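Local coordinates for probable leucine/isoleucine/valine-binding protein (Rhodopirellula baltica, PDB 4KV7) that probably binds branched-chain amino acids as a periplasmic substrate-binding protein, although its ligand is not established, at residues 52-56 / 57-61; 306-309 / 310-314. The protein carries 1 engineered substitution. All coordinates share one frame; numbering follows the deposited sequence. Where two conformers were deposited one is given.

Contact 1 of 2, residues 52-56 / 57-61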
ATOM      1  N   ASN A  52      18.293 -11.898  17.279  1.00 20.91           N
ATOM      2  CA  ASN A  52      18.461 -11.230  18.570  1.00 22.92           C
ATOM      3  C   ASN A  52      18.610  -9.717  18.431  1.00 21.09           C
ATOM      4  O   ASN A  52      19.429  -9.098  19.100  1.00 22.50           O
ATOM      5  CB  ASN A  52      19.647 -11.817  19.348  1.00 26.31           C
ATOM      6  CG  ASN A  52      19.576 -11.514  20.833  1.00 26.10           C
ATOM      7  OD1 ASN A  52      18.492 -11.437  21.409  1.00 26.60           O
ATOM      8  ND2 ASN A  52      20.733 -11.336  21.460  1.00 30.47           N
ATOM      9  N   HIS A  53      17.806  -9.128  17.555  1.00 20.78           N
ATOM     10  CA  HIS A  53      17.871  -7.691  17.321  1.00 22.69           C
ATOM     11  C   HIS A  53      17.348  -6.894  18.510  1.00 21.11           C
ATOM     12  O   HIS A  53      17.758  -5.753  18.723  1.00 22.71           O
ATOM     13  CB  HIS A  53      17.123  -7.315  16.042  1.00 22.42           C
ATOM     14  CG  HIS A  53      17.843  -7.704  14.788  1.00 21.43           C
ATOM     15  ND1 HIS A  53      17.243  -7.683  13.548  1.00 24.82           N
ATOM     16  CD2 HIS A  53      19.113  -8.124  14.587  1.00 26.40           C
ATOM     17  CE1 HIS A  53      18.116  -8.072  12.635  1.00 25.92           C
ATOM     18  NE2 HIS A  53      19.258  -8.343  13.239  1.00 29.80           N
ATOM     19  N   LEU A  54      16.441  -7.499  19.276  1.00 19.67           N
ATOM     20  CA  LEU A  54      15.888  -6.862  20.466  0.79 20.72           C
ATOM     21  C   LEU A  54      16.021  -7.796  21.661  1.00 20.97           C
ATOM     22  O   LEU A  54      15.053  -8.446  22.051  1.00 21.67           O
ATOM     23  CB  LEU A  54      14.417  -6.498  20.246  0.79 20.99           C
ATOM     24  CG  LEU A  54      14.123  -5.498  19.125  0.79 20.01           C
ATOM     25  CD1 LEU A  54      12.628  -5.410  18.865  0.79 20.63           C
ATOM     26  CD2 LEU A  54      14.684  -4.125  19.450  0.79 25.10           C
ATOM     27  N   PRO A  55      17.227  -7.869  22.240  1.00 23.49           N
ATOM     28  CA  PRO A  55      17.455  -8.783  23.361  1.00 24.23           C
ATOM     29  C   PRO A  55      16.469  -8.530  24.501  1.00 26.24           C
ATOM     30  O   PRO A  55      16.168  -7.375  24.800  1.00 24.98           O
ATOM     31  CB  PRO A  55      18.891  -8.453  23.796  1.00 24.03           C
ATOM     32  CG  PRO A  55      19.526  -7.852  22.582  1.00 29.73           C
ATOM     33  CD  PRO A  55      18.430  -7.080  21.916  1.00 27.49           C
ATOM     34  N   SER A  56      15.951  -9.606  25.083  1.00 24.85           N
ATOM     35  CA  SER A  56      15.001  -9.532  26.194  0.59 27.97           C
ATOM     36  C   SER A  56      13.715  -8.771  25.872  1.00 26.54           C
ATOM     37  O   SER A  56      13.078  -8.206  26.768  1.00 26.07           O
ATOM     38  CB  SER A  56      15.669  -8.958  27.446  0.59 30.41           C
ATOM     39  OG  SER A  56      16.751  -9.776  27.846  0.59 28.61           O
ATOM     40  N   LYS A  57      13.336  -8.765  24.596  1.00 22.13           N
ATOM     41  CA  LYS A  57      12.054  -8.209  24.164  1.00 21.28           C
ATOM     42  C   LYS A  57      11.320  -9.281  23.385  1.00 22.93           C
ATOM     43  O   LYS A  57      11.936 -10.052  22.647  1.00 23.43           O
ATOM     44  CB  LYS A  57      12.239  -6.983  23.262  1.00 22.13           C
ATOM     45  CG  LYS A  57      13.007  -5.836  23.891  1.00 27.52           C
ATOM     46  CD  LYS A  57      12.359  -5.330  25.169  1.00 26.67           C
ATOM     47  CE  LYS A  57      13.168  -4.177  25.753  1.00 31.92           C
ATOM     48  NZ  LYS A  57      12.747  -3.805  27.131  1.00 33.38           N
ATOM     49  N   THR A  58      10.005  -9.326  23.545  1.00 20.02           N
ATOM     50  CA  THR A  58       9.169 -10.223  22.756  1.00 18.84           C
ATOM     51  C   THR A  58       8.182  -9.416  21.929  1.00 17.91           C
ATOM     52  O   THR A  58       7.362  -8.678  22.478  1.00 19.66           O
ATOM     53  CB  THR A  58       8.394 -11.199  23.653  1.00 20.76           C
ATOM     54  OG1 THR A  58       9.319 -11.981  24.420  1.00 27.40           O
ATOM     55  CG2 THR A  58       7.522 -12.117  22.808  1.00 23.01           C
ATOM     56  N   LEU A  59       8.265  -9.553  20.612  1.00 17.21           N
ATOM     57  CA  LEU A  59       7.360  -8.856  19.717  1.00 15.20           C
ATOM     58  C   LEU A  59       6.074  -9.645  19.575  1.00 17.34           C
ATOM     59  O   LEU A  59       6.104 -10.868  19.446  1.00 22.87           O
ATOM     60  CB  LEU A  59       8.012  -8.698  18.352  1.00 16.77           C
ATOM     61  CG  LEU A  59       9.251  -7.807  18.304  1.00 16.14           C
ATOM     62  CD1 LEU A  59      10.015  -8.036  17.010  1.00 17.47           C
ATOM     63  CD2 LEU A  59       8.862  -6.341  18.448  1.00 19.90           C
ATOM     64  N   LYS A  60       4.946  -8.948  19.598  1.00 15.94           N
ATOM     65  CA  LYS A  60       3.658  -9.597  19.394  1.00 14.67           C
ATOM     66  C   LYS A  60       2.794  -8.687  18.550  1.00 13.44           C
ATOM     67  O   LYS A  60       2.705  -7.486  18.815  1.00 17.65           O
ATOM     68  CB  LYS A  60       2.962  -9.864  20.729  1.00 16.90           C
ATOM     69  CG  LYS A  60       1.608 -10.563  20.584  1.00 19.60           C
ATOM     70  CD  LYS A  60       0.940 -10.785  21.941  1.00 21.28           C
ATOM     71  CE  LYS A  60      -0.405 -11.484  21.789  1.00 27.23           C
ATOM     72  NZ  LYS A  60      -0.244 -12.901  21.349  1.00 32.92           N
ATOM     73  N   LEU A  61       2.172  -9.255  17.524  1.00 12.65           N
ATOM     74  CA  LEU A  61       1.227  -8.517  16.702  1.00 12.92           C
ATOM     75  C   LEU A  61      -0.186  -8.978  17.012  1.00 13.15           C
ATOM     76  O   LEU A  61      -0.483 -10.175  16.923  1.00 16.60           O
ATOM     77  CB  LEU A  61       1.505  -8.754  15.224  1.00 12.71           C
ATOM     78  CG  LEU A  61       0.598  -7.983  14.254  1.00 11.82           C
ATOM     79  CD1 LEU A  61       0.900  -6.491  14.287  1.00 14.03           C
ATOM     80  CD2 LEU A  61       0.752  -8.516  12.830  1.00 14.16           C
TER
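In Leu54 and Leu59 alike the first torsion puts CG anti to the carbonyl carbon, and in Leu54 the second turns CD1 outward to meet the methyls of Leu59. The side chains cross at about a right angle; in the conformer described, Leu54 CD1 rests 3.9 Å from Leu59 CD2. Branched, apolar ends suit this partly covered corner. A type II beta turn from Leu54 to Lys57 brings them together: Pro55 takes the first inner place, where its ring fixes the negative phi, and Ser56 the second, whose positive phi (59°) glycine adopts most easily but a small serine accepts here. The turn is closed by a bent bond from Lys57 N to Leu54 O, 3.1 Å long with an N-H...O angle of 137°. Alongside it, Leu54 CB lies 3.8 Å from Lys57 CB. The lysine bends at chi2 (-58°), carrying Lys57 CD within 3.4 Å of Ser56 O, and its chain is long enough for NZ to hydrogen-bond Gln16 OE1. With an alanine at Lys57, the Gln16 oxygen is likely to lose its amino partner, and the turn the methylenes lying along Ser56. The loop joins helix 31-50, ended by a Schellman motif with Asn52 as C-prime residue, to strand 57-65, which pairs in parallel with strand 16-24; Leu59 packs on Phe45 and Ala48 of that helix, while Leu54 touches Val317 and Thr318 of helix 301-319.

Contact 2 of 2, residues 306-309 / 310-314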
ATOM      1  N   GLY A 306       5.107  -4.917   3.882  1.00  7.78           N
ATOM      2  CA  GLY A 306       4.932  -5.223   5.292  1.00  9.24           C
ATOM      3  C   GLY A 306       6.261  -5.493   5.981  1.00  8.01           C
ATOM      4  O   GLY A 306       6.512  -5.043   7.108  1.00  9.39           O
ATOM      5  N   TYR A 307       7.134  -6.219   5.296  1.00  8.36           N
ATOM      6  CA  TYR A 307       8.466  -6.501   5.804  1.00  9.49           C
ATOM      7  C   TYR A 307       9.270  -5.218   6.022  1.00  8.85           C
ATOM      8  O   TYR A 307       9.938  -5.059   7.042  1.00  9.67           O
ATOM      9  CB  TYR A 307       9.193  -7.474   4.868  1.00  9.50           C
ATOM     10  CG  TYR A 307      10.617  -7.738   5.273  1.00  9.45           C
ATOM     11  CD1 TYR A 307      10.914  -8.648   6.280  1.00 10.70           C
ATOM     12  CD2 TYR A 307      11.671  -7.068   4.658  1.00 10.47           C
ATOM     13  CE1 TYR A 307      12.222  -8.881   6.661  1.00 10.44           C
ATOM     14  CE2 TYR A 307      12.977  -7.304   5.028  1.00 10.47           C
ATOM     15  CZ  TYR A 307      13.247  -8.198   6.032  1.00 10.51           C
ATOM     16  OH  TYR A 307      14.565  -8.397   6.373  1.00 12.84           O
ATOM     17  N   ILE A 308       9.214  -4.303   5.060  1.00  9.12           N
ATOM     18  CA  ILE A 308       9.886  -3.008   5.176  1.00  9.47           C
ATOM     19  C   ILE A 308       9.370  -2.222   6.378  1.00  9.22           C
ATOM     20  O   ILE A 308      10.160  -1.682   7.160  1.00  9.59           O
ATOM     21  CB  ILE A 308       9.722  -2.191   3.888  1.00  9.48           C
ATOM     22  CG1 ILE A 308      10.584  -2.813   2.796  1.00  9.38           C
ATOM     23  CG2 ILE A 308      10.085  -0.719   4.115  1.00 10.50           C
ATOM     24  CD1 ILE A 308      10.272  -2.350   1.388  1.00 10.74           C
ATOM     25  N   VAL A 309       8.055  -2.182   6.541  1.00  9.18           N
ATOM     26  CA  VAL A 309       7.458  -1.537   7.698  1.00 10.93           C
ATOM     27  C   VAL A 309       7.976  -2.161   9.003  1.00 10.04           C
ATOM     28  O   VAL A 309       8.376  -1.442   9.927  1.00 10.34           O
ATOM     29  CB  VAL A 309       5.924  -1.576   7.591  1.00 10.36           C
ATOM     30  CG1 VAL A 309       5.276  -1.131   8.886  1.00 11.87           C
ATOM     31  CG2 VAL A 309       5.465  -0.691   6.447  1.00 12.02           C
ATOM     32  N   GLY A 310       7.977  -3.490   9.081  1.00  9.56           N
ATOM     33  CA  GLY A 310       8.497  -4.176  10.250  1.00 10.56           C
ATOM     34  C   GLY A 310       9.961  -3.849  10.503  1.00 10.10           C
ATOM     35  O   GLY A 310      10.363  -3.610  11.651  1.00 11.10           O
ATOM     36  N   ARG A 311      10.768  -3.836   9.444  1.00 10.33           N
ATOM     37  CA  ARG A 311      12.188  -3.514   9.567  1.00 11.45           C
ATOM     38  C   ARG A 311      12.409  -2.106  10.110  1.00 10.67           C
ATOM     39  O   ARG A 311      13.255  -1.894  10.973  1.00 12.10           O
ATOM     40  CB  ARG A 311      12.906  -3.666   8.219  1.00 11.75           C
ATOM     41  CG  ARG A 311      13.239  -5.097   7.804  1.00 12.41           C
ATOM     42  CD  ARG A 311      14.396  -5.667   8.612  1.00 14.14           C
ATOM     43  NE  ARG A 311      15.608  -4.883   8.406  1.00 15.32           N
ATOM     44  CZ  ARG A 311      16.460  -5.065   7.398  1.00 15.78           C
ATOM     45  NH1 ARG A 311      16.252  -6.027   6.506  1.00 16.18           N
ATOM     46  NH2 ARG A 311      17.537  -4.295   7.291  1.00 18.46           N
ATOM     47  N   ILE A 312      11.654  -1.139   9.600  1.00 11.07           N
ATOM     48  CA  ILE A 312      11.795   0.236  10.069  1.00 11.05           C
ATOM     49  C   ILE A 312      11.368   0.371  11.527  1.00 11.08           C
ATOM     50  O   ILE A 312      12.047   1.022  12.323  1.00 12.05           O
ATOM     51  CB  ILE A 312      11.013   1.222   9.183  1.00 11.02           C
ATOM     52  CG1 ILE A 312      11.558   1.190   7.752  1.00 11.07           C
ATOM     53  CG2 ILE A 312      11.077   2.634   9.757  1.00 11.69           C
ATOM     54  CD1 ILE A 312      10.689   1.916   6.751  1.00 12.18           C
ATOM     55  N   LEU A 313      10.256  -0.261  11.875  1.00 11.45           N
ATOM     56  CA  LEU A 313       9.780  -0.264  13.252  1.00 11.51           C
ATOM     57  C   LEU A 313      10.827  -0.831  14.205  1.00 11.31           C
ATOM     58  O   LEU A 313      11.129  -0.229  15.245  1.00 12.99           O
ATOM     59  CB  LEU A 313       8.491  -1.072  13.359  1.00 12.11           C
ATOM     60  CG  LEU A 313       7.908  -1.167  14.767  1.00 11.65           C
ATOM     61  CD1 LEU A 313       7.503   0.205  15.284  1.00 15.68           C
ATOM     62  CD2 LEU A 313       6.737  -2.131  14.766  1.00 14.18           C
ATOM     63  N   VAL A 314      11.397  -1.982  13.849  1.00 10.97           N
ATOM     64  CA  VAL A 314      12.422  -2.600  14.684  1.00 13.22           C
ATOM     65  C   VAL A 314      13.651  -1.704  14.813  1.00 11.30           C
ATOM     66  O   VAL A 314      14.185  -1.539  15.910  1.00 13.24           O
ATOM     67  CB  VAL A 314      12.788  -4.013  14.160  1.00 12.17           C
ATOM     68  CG1 VAL A 314      14.057  -4.533  14.821  1.00 15.88           C
ATOM     69  CG2 VAL A 314      11.616  -4.980  14.371  1.00 14.98           C
TER
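Tyr307 and Arg311, one helical turn apart, run side by side and are joined at their polar ends. Arg311 NH1 donates to Tyr307 OH over 2.9 Å, with an N-H...O angle of 151° and the oxygen near the guanidinium plane. The first torsion of Arg311 (-78°) lays its CG over one face of the tyrosine ring, a CH-pi contact 3.8 Å from the centroid; bends at chi2 and chi3 then turn the guanidinium back to the hydroxyl, its plane 83° from that of the ring. Both polar groups have further partners: Tyr307 OH is hydrogen-bonded to Glu47 OE1 and Arg311 NH1 forms a salt bridge with Glu285, so two neighbours grip the buried hydroxyl and the arginine charge is probably balanced. Four backbone N-H groups are satisfied, Gly310 N by Gly306 O (2.9 Å), Arg311 N by Tyr307 O, Ile312 N by Ile308 O and Leu313 N by Val309 O. Elsewhere on the helix Ile308 CG2 touches Ile312 CD1 at 3.8 Å, branched side chains suited to a buried surface. These i to i+4 bonds are those of an alpha-helix, here packed against helices 31-50 and 281-293 and strand 112-113 in a periplasmic binding protein fold.

Contact 1 comes first along the chain and contact 2 some 250 residues later, yet their centres are only about 13 Å apart. Their nearest atoms stay about 4 Å from one another, so the two do not touch directly. Helix 31-50 bridges them: it leads into the loop of contact 1, and its residues pack against both strand 57-65 and helix 301-319, with Phe45 meeting Leu59 from one and Leu313 from the other. The farther part of helix 301-319 also reaches the loop, where Val317 and Thr318 meet Leu54. Through these contacts early and late parts of the chain come together in one packed region of the binding-protein fold. Contact 1 lies at its surface; contact 2 is buried.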